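Putative histidinol-phosphate aminotransferase (Burkholderia pseudomallei, PDB 3P1T) probably catalyses the pyridoxal 5'-phosphate-dependent transamination of L-histidinol phosphate with 2-oxoglutarate, a step of histidine biosynthesis. Local coordinates at residues E53-V56 and M57-A61; K223-F226 and C227-G230; S214-I217 and A218-R222. All coordinates share one frame; numbering follows the deposited sequence. Where two conformers were deposited one is given.

In the fold
All three contacts border strand 71-74, an outer strand of the seven-stranded sheet, and lie together at one side of the chain, their centres 22 to 23 Å from its centre. Contact 3, on helix 214-221, runs straight into the loop of contact 2, which leads to helix 231-241; that helix in turn packs against contact 1 on helix 52-64. The centres of contacts 1 and 3 are 16 Å apart, yet they meet where CE of M57 packs at 3.8 Å from NZ of K221. Contact 2 lies 14 Å from each of the others between centres and brings in the second subunit. The bound 1,2-ethanediol, probably from crystallisation, sits at the start of contact 3.

Contact 1: residues E53-V56 and M57-A61; sequences EPRV and MRKLA
R55 and R58 meet on the outer side of helix 52-64, where NH2 of R58 reaches 3.5 Å from the methylene CG of R55. The two side chains cross at an angle, their guanidinium planes 57° apart, and the carbonyl oxygen of R55 lies over one face of the R58 group. K59 comes up beside R55 as well. Its aliphatic part lies along the turn, with CD 3.3 Å from R55 O, because the bend at chi2 (77°) folds the chain back over that carbonyl. On the buried side V56 and L60, one turn apart, come loosely together, CG1 of V56 standing 4.4 Å from CD1 of L60. Selenomethionine M57 begins its side chain beside the preceding turn, CG 3.4 Å from O of E53, and then carries its selenium away from that turn.

Four successive i to i+4 backbone bonds hold these side chains in step. They run from the amides of M57, R58, K59 and L60 to the carbonyls of E53, P54, R55 and V56; the last, L60 N to V56 O, measures 2.9 Å.

Farther out, helix 231-241 covers V56 and receives the basic ends: NE of R55 and NZ of K59 both form salt bridges with OE2 of E238. M57 packs on L71 and L73 of strand 71-74, and L60 touches both L71 and L241 of helix 231-241, while R58 has a weak, long ion pair with E62.

NE of R55 and NZ of K59 lie 4.7 Å apart and converge on that one carboxylate oxygen, whose negative charge would probably stabilise both positive groups. Their joint grip on E238 ties the polar flank of helix 52-64 to helix 231-241, beside the buried V56 and L60.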
loop_
_atom_site.group_PDB
_atom_site.type_symbol
_atom_site.label_atom_id
_atom_site.label_comp_id
_atom_site.label_asym_id
_atom_site.label_seq_id
_atom_site.Cartn_x
_atom_site.Cartn_y
_atom_site.Cartn_z
ATOM N N GLU A 53 -4.605 -9.538 10.060
ATOM C CA GLU A 53 -4.554 -9.826 8.618
ATOM C C GLU A 53 -5.320 -11.130 8.287
ATOM O O GLU A 53 -6.243 -11.029 7.483
ATOM C CB GLU A 53 -3.098 -9.899 8.113
ATOM C CG GLU A 53 -2.921 -10.153 6.626
ATOM C CD GLU A 53 -1.480 -10.267 6.151
ATOM O OE1 GLU A 53 -0.549 -9.788 6.847
ATOM O OE2 GLU A 53 -1.293 -10.811 5.039
ATOM N N PRO A 54 -5.038 -12.324 8.887
ATOM C CA PRO A 54 -5.830 -13.529 8.536
ATOM C C PRO A 54 -7.309 -13.427 8.913
ATOM O O PRO A 54 -8.142 -13.981 8.194
ATOM C CB PRO A 54 -5.173 -14.650 9.344
ATOM C CG PRO A 54 -4.419 -13.975 10.408
ATOM C CD PRO A 54 -3.974 -12.665 9.854
ATOM N N ARG A 55 -7.631 -12.715 10.015
ATOM C CA ARG A 55 -9.002 -12.514 10.478
ATOM C C ARG A 55 -9.819 -11.717 9.443
ATOM O O ARG A 55 -10.952 -12.096 9.155
ATOM C CB ARG A 55 -9.003 -11.793 11.831
ATOM C CG ARG A 55 -10.381 -11.742 12.484
ATOM C CD ARG A 55 -10.396 -10.971 13.800
ATOM N NE ARG A 55 -10.276 -9.515 13.631
ATOM C CZ ARG A 55 -9.251 -8.776 14.055
ATOM N NH1 ARG A 55 -8.239 -9.338 14.705
ATOM N NH2 ARG A 55 -9.247 -7.467 13.864
ATOM N N VAL A 56 -9.244 -10.640 8.881
ATOM C CA VAL A 56 -9.928 -9.800 7.890
ATOM C C VAL A 56 -10.056 -10.589 6.570
ATOM O O VAL A 56 -11.098 -10.480 5.911
ATOM C CB VAL A 56 -9.229 -8.419 7.690
ATOM C CG1 VAL A 56 -9.880 -7.616 6.579
ATOM C CG2 VAL A 56 -9.245 -7.611 8.984
HETATM N N MSE A 57 -9.034 -11.413 6.206
HETATM C CA MSE A 57 -9.089 -12.236 4.972
HETATM C C MSE A 57 -10.284 -13.171 5.015
HETATM O O MSE A 57 -11.002 -13.282 4.022
HETATM C CB MSE A 57 -7.800 -13.048 4.743
HETATM C CG MSE A 57 -6.614 -12.190 4.310
HETATM SE SE MSE A 57 -6.990 -11.223 2.682
HETATM C CE MSE A 57 -6.931 -12.612 1.385
ATOM N N ARG A 58 -10.515 -13.786 6.188
ATOM C CA ARG A 58 -11.606 -14.698 6.457
ATOM C C ARG A 58 -12.919 -13.943 6.396
ATOM O O ARG A 58 -13.871 -14.450 5.805
ATOM C CB ARG A 58 -11.387 -15.350 7.822
ATOM C CG ARG A 58 -12.487 -16.309 8.274
ATOM C CD ARG A 58 -12.263 -16.845 9.688
ATOM N NE ARG A 58 -12.101 -15.794 10.703
ATOM C CZ ARG A 58 -13.099 -15.147 11.305
ATOM N NH1 ARG A 58 -14.361 -15.401 10.976
ATOM N NH2 ARG A 58 -12.842 -14.225 12.222
ATOM N N LYS A 59 -12.963 -12.718 6.981
ATOM C CA LYS A 59 -14.155 -11.855 6.986
ATOM C C LYS A 59 -14.557 -11.497 5.543
ATOM O O LYS A 59 -15.739 -11.550 5.229
ATOM C CB LYS A 59 -13.921 -10.577 7.821
ATOM C CG LYS A 59 -14.633 -10.526 9.183
ATOM C CD LYS A 59 -13.970 -11.377 10.273
ATOM C CE LYS A 59 -14.704 -11.326 11.594
ATOM N NZ LYS A 59 -14.689 -9.969 12.212
ATOM N N LEU A 60 -13.580 -11.166 4.673
ATOM C CA LEU A 60 -13.786 -10.872 3.258
ATOM C C LEU A 60 -14.398 -12.070 2.541
ATOM O O LEU A 60 -15.361 -11.911 1.780
ATOM C CB LEU A 60 -12.459 -10.484 2.582
ATOM C CG LEU A 60 -11.934 -9.087 2.854
ATOM C CD1 LEU A 60 -10.460 -8.980 2.465
ATOM C CD2 LEU A 60 -12.785 -8.013 2.151
ATOM N N ALA A 61 -13.858 -13.273 2.814
ATOM C CA ALA A 61 -14.300 -14.539 2.240
ATOM C C ALA A 61 -15.759 -14.799 2.573
ATOM O O ALA A 61 -16.521 -15.210 1.691
ATOM C CB ALA A 61 -13.430 -15.672 2.756
#

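Contact 2: residues K223-F226 and C227-G230; sequences KQWF and CNVG
C227 lies over one face of the F226 ring in a CH-pi contact: its CB is 4.1 Å from the ring centroid and 13° off the normal, and the backbone N of C227 sits over the same ring. F226 makes this possible by holding CG anti to its own N (chi1 169°), which folds the phenyl group back over the following peptide. C227 itself adopts a left-handed helical backbone conformation, and the chain bends sharply there.

The bend returns N228 toward the residues before it. Its OD1 approaches the six-membered part of the W225 indole, 3.6 Å from CE3, with the amide plane almost perpendicular to the ring. ND2 of N228 lies 3.5 Å from NE2 of Q224, the two amide planes 69° apart. Both nitrogens are donors, so they do not bond to each other; E79 serves them together, its OE1 accepting from N228 and its OE2 from Q224, whose NE2 also reaches L73 O.

The second subunit also packs on the loop. D78 of that subunit accepts from F226 N, its D82 accepts from W225 NE1, and its own W225 stacks on W225 across the interface. This is a dimer-interface loop of a class I/II aminotransferase, joining helix 214-221 to helix 231-241, with G230 at the N-cap position of the latter.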
loop_
_atom_site.group_PDB
_atom_site.type_symbol
_atom_site.label_atom_id
_atom_site.label_comp_id
_atom_site.label_asym_id
_atom_site.label_seq_id
_atom_site.Cartn_x
_atom_site.Cartn_y
_atom_site.Cartn_z
ATOM N N LYS A 223 3.819 -12.396 -4.759
ATOM C CA LYS A 223 4.565 -11.218 -5.211
ATOM C C LYS A 223 4.172 -9.955 -4.416
ATOM O O LYS A 223 4.902 -8.960 -4.482
ATOM C CB LYS A 223 4.374 -10.988 -6.729
ATOM C CG LYS A 223 5.089 -12.068 -7.538
ATOM C CD LYS A 223 4.935 -11.946 -9.010
ATOM C CE LYS A 223 5.674 -13.061 -9.697
ATOM N NZ LYS A 223 5.701 -12.870 -11.166
ATOM N N GLN A 224 3.097 -10.017 -3.617
ATOM C CA GLN A 224 2.653 -8.869 -2.825
ATOM C C GLN A 224 3.658 -8.534 -1.733
ATOM O O GLN A 224 4.465 -9.378 -1.325
ATOM C CB GLN A 224 1.277 -9.096 -2.214
ATOM C CG GLN A 224 0.144 -9.100 -3.229
ATOM C CD GLN A 224 -1.193 -9.105 -2.538
ATOM O OE1 GLN A 224 -1.623 -10.114 -1.949
ATOM N NE2 GLN A 224 -1.849 -7.949 -2.542
ATOM N N TRP A 225 3.635 -7.279 -1.297
ATOM C CA TRP A 225 4.558 -6.798 -0.297
ATOM C C TRP A 225 4.150 -7.268 1.066
ATOM O O TRP A 225 2.964 -7.490 1.313
ATOM C CB TRP A 225 4.624 -5.275 -0.336
ATOM C CG TRP A 225 5.049 -4.698 -1.657
ATOM C CD1 TRP A 225 5.993 -5.201 -2.502
ATOM C CD2 TRP A 225 4.661 -3.422 -2.200
ATOM N NE1 TRP A 225 6.152 -4.367 -3.582
ATOM C CE2 TRP A 225 5.361 -3.256 -3.412
ATOM C CE3 TRP A 225 3.734 -2.426 -1.807
ATOM C CZ2 TRP A 225 5.183 -2.133 -4.228
ATOM C CZ3 TRP A 225 3.576 -1.299 -2.601
ATOM C CH2 TRP A 225 4.281 -1.167 -3.802
ATOM N N PHE A 226 5.132 -7.420 1.962
ATOM C CA PHE A 226 4.862 -7.794 3.335
ATOM C C PHE A 226 4.088 -6.656 4.026
ATOM O O PHE A 226 4.475 -5.489 3.878
ATOM C CB PHE A 226 6.174 -8.122 4.072
ATOM C CG PHE A 226 6.012 -8.256 5.568
ATOM C CD1 PHE A 226 5.328 -9.338 6.120
ATOM C CD2 PHE A 226 6.500 -7.282 6.424
ATOM C CE1 PHE A 226 5.126 -9.429 7.499
ATOM C CE2 PHE A 226 6.321 -7.390 7.801
ATOM C CZ PHE A 226 5.628 -8.456 8.326
ATOM N N CYS A 227 2.976 -7.000 4.729
ATOM C CA CYS A 227 2.130 -6.061 5.464
ATOM C C CYS A 227 1.667 -4.933 4.505
ATOM O O CYS A 227 1.736 -3.728 4.816
ATOM C CB CYS A 227 2.884 -5.524 6.687
ATOM S SG CYS A 227 1.911 -4.461 7.799
ATOM N N ASN A 228 1.208 -5.353 3.312
ATOM C CA ASN A 228 0.740 -4.469 2.245
ATOM C C ASN A 228 -0.386 -3.533 2.742
ATOM O O ASN A 228 -0.413 -2.349 2.378
ATOM C CB ASN A 228 0.270 -5.310 1.067
ATOM C CG ASN A 228 -0.091 -4.535 -0.179
ATOM O OD1 ASN A 228 0.575 -3.574 -0.602
ATOM N ND2 ASN A 228 -1.139 -4.999 -0.829
ATOM N N VAL A 229 -1.294 -4.064 3.583
ATOM C CA VAL A 229 -2.414 -3.327 4.194
ATOM C C VAL A 229 -2.209 -3.337 5.721
ATOM O O VAL A 229 -2.244 -4.383 6.359
ATOM C CB VAL A 229 -3.791 -3.893 3.771
ATOM C CG1 VAL A 229 -4.931 -3.098 4.399
ATOM C CG2 VAL A 229 -3.923 -3.898 2.255
ATOM N N GLY A 230 -1.934 -2.171 6.267
ATOM C CA GLY A 230 -1.657 -1.983 7.686
ATOM C C GLY A 230 -2.824 -2.187 8.624
ATOM O O GLY A 230 -3.971 -2.314 8.200
#

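Contact 3: residues S214-I217 and A218-R222; sequences SELI and AAMKR. With EDO (1,2-ethanediol), chain H.
Helix 214-221, which follows strand 208-211, the neighbour of edge strand 71-74 in the large sheet, brings L216 and I217 against residues one turn on. Selenomethionine M220 supplies a methyl group to both: its CE is 3.8 Å from CG of L216 and 3.9 Å from CD1 of I217. The bend at chi3 (-63°) turns CE back toward the preceding turn, where it settles between the two branched side chains. K221 runs out almost straight beyond CG and crosses I217 obliquely, its CE 3.6 Å from I217 CG2, before NZ reaches the carbonyl of E68.

Beneath these side chains run i to i+4 bonds from the amides of A218, A219, M220 and K221 to the carbonyls of S214, E215, L216 and I217. That from K221 N to I217 O is 2.9 Å long and close to straight, with an N-H...O angle of 164°. Toward solvent, the flat guanidinium of R222 has A219 CA over one face.

At the first turn, O2 of 1,2-ethanediol accepts from S214 N at 3.2 Å and pairs with S214 OG at 3.0 Å, the diol occupying a helix N-terminus. Farther along the helix, L216 and M220 pack on helix 76-87, and M220 and K221 on strand 71-74: an amphipathic helix laid against the flank of an alpha/beta domain.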
loop_
_atom_site.group_PDB
_atom_site.type_symbol
_atom_site.label_atom_id
_atom_site.label_comp_id
_atom_site.label_asym_id
_atom_site.label_seq_id
_atom_site.Cartn_x
_atom_site.Cartn_y
_atom_site.Cartn_z
ATOM N N SER A 214 -7.719 -19.966 -8.231
ATOM C CA SER A 214 -6.878 -20.163 -7.051
ATOM C C SER A 214 -5.366 -20.222 -7.358
ATOM O O SER A 214 -4.595 -19.635 -6.586
ATOM C CB SER A 214 -7.284 -21.416 -6.272
ATOM O OG SER A 214 -7.408 -22.587 -7.058
ATOM N N GLU A 215 -4.952 -20.880 -8.452
ATOM C CA GLU A 215 -3.523 -21.003 -8.788
ATOM C C GLU A 215 -2.935 -19.619 -9.110
ATOM O O GLU A 215 -1.917 -19.259 -8.523
ATOM C CB GLU A 215 -3.245 -22.006 -9.937
ATOM C CG GLU A 215 -4.331 -22.137 -10.998
ATOM C CD GLU A 215 -5.482 -23.053 -10.623
ATOM O OE1 GLU A 215 -5.230 -24.237 -10.303
ATOM O OE2 GLU A 215 -6.643 -22.590 -10.672
ATOM N N LEU A 216 -3.591 -18.825 -9.986
ATOM C CA LEU A 216 -3.171 -17.466 -10.371
ATOM C C LEU A 216 -3.142 -16.529 -9.145
ATOM O O LEU A 216 -2.153 -15.826 -8.946
ATOM C CB LEU A 216 -4.108 -16.904 -11.463
ATOM C CG LEU A 216 -3.895 -15.452 -11.923
ATOM C CD1 LEU A 216 -2.513 -15.245 -12.532
ATOM C CD2 LEU A 216 -4.969 -15.038 -12.920
ATOM N N ILE A 217 -4.201 -16.546 -8.312
ATOM C CA ILE A 217 -4.298 -15.732 -7.091
ATOM C C ILE A 217 -3.089 -16.039 -6.168
ATOM O O ILE A 217 -2.462 -15.114 -5.662
ATOM C CB ILE A 217 -5.670 -15.997 -6.384
ATOM C CG1 ILE A 217 -6.879 -15.412 -7.177
ATOM C CG2 ILE A 217 -5.676 -15.530 -4.937
ATOM C CD1 ILE A 217 -7.039 -13.893 -7.218
ATOM N N ALA A 218 -2.763 -17.331 -5.978
ATOM C CA ALA A 218 -1.654 -17.783 -5.127
ATOM C C ALA A 218 -0.292 -17.232 -5.614
ATOM O O ALA A 218 0.531 -16.821 -4.787
ATOM C CB ALA A 218 -1.612 -19.306 -5.080
ATOM N N ALA A 219 -0.061 -17.231 -6.948
ATOM C CA ALA A 219 1.184 -16.733 -7.546
ATOM C C ALA A 219 1.312 -15.203 -7.397
ATOM O O ALA A 219 2.431 -14.709 -7.206
ATOM C CB ALA A 219 1.255 -17.119 -9.012
HETATM N N MSE A 220 0.181 -14.456 -7.485
HETATM C CA MSE A 220 0.213 -13.003 -7.334
HETATM C C MSE A 220 0.392 -12.634 -5.847
HETATM O O MSE A 220 1.151 -11.707 -5.558
HETATM C CB MSE A 220 -1.047 -12.335 -7.924
HETATM C CG MSE A 220 -1.111 -12.350 -9.441
HETATM SE SE MSE A 220 -2.716 -11.478 -10.104
HETATM C CE MSE A 220 -4.026 -12.619 -9.382
ATOM N N LYS A 221 -0.284 -13.363 -4.909
ATOM C CA LYS A 221 -0.156 -13.168 -3.450
ATOM C C LYS A 221 1.291 -13.264 -3.031
ATOM O O LYS A 221 1.747 -12.461 -2.221
ATOM C CB LYS A 221 -0.999 -14.180 -2.658
ATOM C CG LYS A 221 -2.474 -13.826 -2.601
ATOM C CD LYS A 221 -3.247 -14.811 -1.774
ATOM C CE LYS A 221 -4.695 -14.411 -1.698
ATOM N NZ LYS A 221 -5.513 -15.362 -0.899
ATOM N N ARG A 222 2.020 -14.211 -3.637
ATOM C CA ARG A 222 3.456 -14.454 -3.446
ATOM C C ARG A 222 4.303 -13.210 -3.814
ATOM O O ARG A 222 5.367 -12.991 -3.234
ATOM C CB ARG A 222 3.906 -15.661 -4.307
ATOM C CG ARG A 222 4.233 -16.915 -3.515
ATOM C CD ARG A 222 4.636 -18.089 -4.399
ATOM N NE ARG A 222 3.482 -18.869 -4.858
ATOM C CZ ARG A 222 3.251 -19.222 -6.124
ATOM N NH1 ARG A 222 4.091 -18.852 -7.092
ATOM N NH2 ARG A 222 2.174 -19.933 -6.436
HETATM C C1 EDO H . -11.211 -21.809 -8.483
HETATM O O1 EDO H . -11.702 -21.128 -9.652
HETATM C C2 EDO H . -10.311 -23.007 -8.803
HETATM O O2 EDO H . -9.128 -22.601 -9.501
HETATM O O HOH W 1 0.142 -20.704 -8.153
#